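Long-range contact in carbon dioxide concentrating mechanism protein (Gloeobacter violaceus, PDB 4JW0), which probably forms the pentameric vertices of the carboxysome shell, the polyhedral compartment in which RuBisCO is sequestered: residues 2-10 against 23-31. Sequence-based numbering, arbitrary orientation.
Sequences QIGRVRGTV and KFLLLQLID
Arg-5 and Gln-28 form a hydrogen-bonded pair of the antiparallel ladder joining strands 2-10 and 24-30 of the OB fold, with Arg-5 N 2.7 Å from Gln-28 O. Arg-7 and Gly-8 both face Leu-26 in a classic beta bulge: Arg-7 N lies 2.9 Å from Leu-26 O, whereas Leu-26 N reaches Gly-8 O from above the carbonyl plane.

Arg-5 and Arg-7 each run alongside Gln-28. Arg-5 and Gln-28 both carry CG anti to the backbone N (chi1 168° and 177°), which sends their ends the same way. At the guanidinium edge, Arg-5 NH2 donates a hydrogen bond to Gln-28 OE1 (2.7 Å, N-H...O angle 161°); Arg-7 NE lies over one face of the Arg-5 guanidinium. An alanine replacing Arg-5 is likely to leave Gln-28 OE1 without this donor and uncover Arg-7 NE.

On the face that carries Val-6, Leu-25 and Leu-27, Val-6 CG2 touches Leu-27 CD2 at 3.9 Å.

Arg-7 forms salt bridges with Asp-52 of its own chain and Asp-88 of a neighbouring subunit, so its charge is probably largely balanced, which would ease its close approach to Arg-5, and the Asp-88 bridge ties this ladder to the pentamer interface.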
loop_
_atom_site.group_PDB
_atom_site.type_symbol
_atom_site.label_atom_id
_atom_site.label_comp_id
_atom_site.label_asym_id
_atom_site.label_seq_id
_atom_site.Cartn_x
_atom_site.Cartn_y
_atom_site.Cartn_z
ATOM N N GLN A 2 -4.080 -10.041 -6.419
ATOM C CA GLN A 2 -3.058 -11.041 -6.660
ATOM C C GLN A 2 -3.667 -12.434 -6.550
ATOM O O GLN A 2 -4.779 -12.608 -6.045
ATOM C CB GLN A 2 -1.908 -10.901 -5.658
ATOM C CG GLN A 2 -1.117 -9.608 -5.781
ATOM C CD GLN A 2 -0.218 -9.583 -6.999
ATOM O OE1 GLN A 2 0.625 -10.459 -7.183
ATOM N NE2 GLN A 2 -0.400 -8.581 -7.844
ATOM N N ILE A 3 -2.921 -13.422 -7.032
ATOM C CA ILE A 3 -3.324 -14.816 -6.927
ATOM C C ILE A 3 -2.626 -15.430 -5.724
ATOM O O ILE A 3 -1.436 -15.216 -5.510
ATOM C CB ILE A 3 -2.962 -15.601 -8.198
ATOM C CG1 ILE A 3 -3.634 -14.960 -9.416
ATOM C CG2 ILE A 3 -3.373 -17.075 -8.066
ATOM C CD1 ILE A 3 -3.073 -15.404 -10.744
ATOM N N GLY A 4 -3.382 -16.164 -4.922
ATOM C CA GLY A 4 -2.826 -16.868 -3.788
ATOM C C GLY A 4 -3.287 -18.305 -3.776
ATOM O O GLY A 4 -4.311 -18.650 -4.368
ATOM N N ARG A 5 -2.521 -19.147 -3.095
ATOM C CA ARG A 5 -2.875 -20.546 -2.916
ATOM C C ARG A 5 -3.188 -20.771 -1.438
ATOM O O ARG A 5 -2.454 -20.307 -0.565
ATOM C CB ARG A 5 -1.705 -21.419 -3.391
ATOM C CG ARG A 5 -1.777 -22.884 -3.024
ATOM C CD ARG A 5 -0.642 -23.658 -3.703
ATOM N NE ARG A 5 0.622 -23.589 -2.963
ATOM C CZ ARG A 5 1.319 -24.648 -2.540
ATOM N NH1 ARG A 5 0.893 -25.886 -2.771
ATOM N NH2 ARG A 5 2.458 -24.471 -1.875
ATOM N N VAL A 6 -4.299 -21.443 -1.151
ATOM C CA VAL A 6 -4.712 -21.631 0.231
ATOM C C VAL A 6 -3.824 -22.679 0.890
ATOM O O VAL A 6 -3.748 -23.819 0.419
ATOM C CB VAL A 6 -6.180 -22.078 0.350
ATOM C CG1 VAL A 6 -6.548 -22.277 1.806
ATOM C CG2 VAL A 6 -7.114 -21.066 -0.302
ATOM N N ARG A 7 -3.161 -22.293 1.977
ATOM C CA ARG A 7 -2.244 -23.197 2.675
ATOM C C ARG A 7 -2.749 -23.632 4.045
ATOM O O ARG A 7 -2.297 -24.640 4.574
ATOM C CB ARG A 7 -0.868 -22.548 2.834
ATOM C CG ARG A 7 -0.132 -22.321 1.522
ATOM C CD ARG A 7 0.646 -23.545 1.067
ATOM N NE ARG A 7 -0.209 -24.698 0.775
ATOM C CZ ARG A 7 -0.060 -25.913 1.305
ATOM N NH1 ARG A 7 0.912 -26.169 2.174
ATOM N NH2 ARG A 7 -0.896 -26.885 0.965
ATOM N N GLY A 8 -3.677 -22.884 4.627
ATOM C CA GLY A 8 -4.175 -23.225 5.946
ATOM C C GLY A 8 -5.035 -22.147 6.561
ATOM O O GLY A 8 -5.535 -21.269 5.864
ATOM N N THR A 9 -5.186 -22.210 7.879
ATOM C CA THR A 9 -6.060 -21.299 8.599
ATOM C C THR A 9 -5.352 -20.746 9.821
ATOM O O THR A 9 -4.427 -21.362 10.356
ATOM C CB THR A 9 -7.356 -21.991 9.061
ATOM O OG1 THR A 9 -7.059 -22.913 10.114
ATOM C CG2 THR A 9 -8.007 -22.730 7.916
ATOM N N VAL A 10 -5.796 -19.574 10.252
ATOM C CA VAL A 10 -5.272 -18.939 11.447
ATOM C C VAL A 10 -6.431 -18.753 12.414
ATOM O O VAL A 10 -7.494 -18.262 12.024
ATOM C CB VAL A 10 -4.639 -17.576 11.121
ATOM C CG1 VAL A 10 -4.248 -16.848 12.398
ATOM C CG2 VAL A 10 -3.427 -17.755 10.208
ATOM N N LYS A 23 -13.443 -15.986 9.173
ATOM C CA LYS A 23 -12.494 -17.062 8.948
ATOM C C LYS A 23 -11.231 -16.504 8.304
ATOM O O LYS A 23 -11.296 -15.765 7.320
ATOM C CB LYS A 23 -13.106 -18.142 8.058
ATOM C CG LYS A 23 -12.233 -19.375 7.908
ATOM C CD LYS A 23 -12.915 -20.445 7.071
ATOM C CE LYS A 23 -12.003 -21.649 6.878
ATOM N NZ LYS A 23 -11.348 -22.038 8.155
ATOM N N PHE A 24 -10.083 -16.853 8.870
ATOM C CA PHE A 24 -8.804 -16.353 8.381
ATOM C C PHE A 24 -8.071 -17.444 7.622
ATOM O O PHE A 24 -7.754 -18.489 8.189
ATOM C CB PHE A 24 -7.924 -15.884 9.544
ATOM C CG PHE A 24 -8.542 -14.803 10.389
ATOM C CD1 PHE A 24 -8.802 -13.546 9.861
ATOM C CD2 PHE A 24 -8.835 -15.036 11.723
ATOM C CE1 PHE A 24 -9.355 -12.551 10.642
ATOM C CE2 PHE A 24 -9.387 -14.040 12.508
ATOM C CZ PHE A 24 -9.651 -12.801 11.968
ATOM N N LEU A 25 -7.789 -17.201 6.344
ATOM C CA LEU A 25 -7.022 -18.152 5.547
ATOM C C LEU A 25 -5.602 -17.667 5.329
ATOM O O LEU A 25 -5.381 -16.514 4.986
ATOM C CB LEU A 25 -7.669 -18.376 4.178
ATOM C CG LEU A 25 -8.969 -19.166 4.109
ATOM C CD1 LEU A 25 -9.364 -19.356 2.653
ATOM C CD2 LEU A 25 -8.838 -20.502 4.815
ATOM N N LEU A 26 -4.645 -18.565 5.520
ATOM C CA LEU A 26 -3.266 -18.304 5.157
ATOM C C LEU A 26 -3.089 -18.569 3.667
ATOM O O LEU A 26 -3.278 -19.691 3.199
ATOM C CB LEU A 26 -2.331 -19.197 5.968
ATOM C CG LEU A 26 -0.858 -19.164 5.572
ATOM C CD1 LEU A 26 -0.259 -17.820 5.929
ATOM C CD2 LEU A 26 -0.108 -20.298 6.245
ATOM N N LEU A 27 -2.731 -17.525 2.928
ATOM C CA LEU A 27 -2.548 -17.616 1.487
ATOM C C LEU A 27 -1.082 -17.473 1.128
ATOM O O LEU A 27 -0.402 -16.569 1.613
ATOM C CB LEU A 27 -3.322 -16.504 0.769
ATOM C CG LEU A 27 -4.820 -16.347 1.035
ATOM C CD1 LEU A 27 -5.368 -15.222 0.180
ATOM C CD2 LEU A 27 -5.562 -17.644 0.752
ATOM N N GLN A 28 -0.601 -18.355 0.260
ATOM C CA GLN A 28 0.732 -18.208 -0.305
ATOM C C GLN A 28 0.645 -17.539 -1.667
ATOM O O GLN A 28 -0.134 -17.956 -2.520
ATOM C CB GLN A 28 1.413 -19.570 -0.446
ATOM C CG GLN A 28 2.778 -19.490 -1.091
ATOM C CD GLN A 28 3.496 -20.829 -1.107
ATOM O OE1 GLN A 28 2.868 -21.886 -1.091
ATOM N NE2 GLN A 28 4.816 -20.785 -1.139
ATOM N N LEU A 29 1.446 -16.501 -1.874
ATOM C CA LEU A 29 1.432 -15.797 -3.147
ATOM C C LEU A 29 1.908 -16.698 -4.275
ATOM O O LEU A 29 2.814 -17.525 -4.103
ATOM C CB LEU A 29 2.299 -14.539 -3.091
ATOM C CG LEU A 29 1.661 -13.261 -2.530
ATOM C CD1 LEU A 29 0.682 -12.679 -3.530
ATOM C CD2 LEU A 29 0.978 -13.525 -1.198
ATOM N N ILE A 30 1.272 -16.531 -5.426
ATOM C CA ILE A 30 1.639 -17.233 -6.642
ATOM C C ILE A 30 2.234 -16.212 -7.602
ATOM O O ILE A 30 1.739 -15.083 -7.697
ATOM C CB ILE A 30 0.409 -17.892 -7.285
ATOM C CG1 ILE A 30 -0.119 -19.019 -6.395
ATOM C CG2 ILE A 30 0.734 -18.403 -8.682
ATOM C CD1 ILE A 30 0.863 -20.146 -6.183
ATOM N N ASP A 31 3.294 -16.596 -8.309
ATOM C CA ASP A 31 3.987 -15.659 -9.191
ATOM C C ASP A 31 3.455 -15.724 -10.618
ATOM O O ASP A 31 2.489 -16.430 -10.903
ATOM C CB ASP A 31 5.502 -15.889 -9.161
ATOM C CG ASP A 31 5.933 -17.127 -9.921
ATOM O OD1 ASP A 31 5.135 -17.675 -10.710
ATOM O OD2 ASP A 31 7.097 -17.543 -9.736
HETATM O O HOH W 1 2.547 -12.399 -6.549
HETATM O O HOH W 2 -10.088 -18.678 11.111
#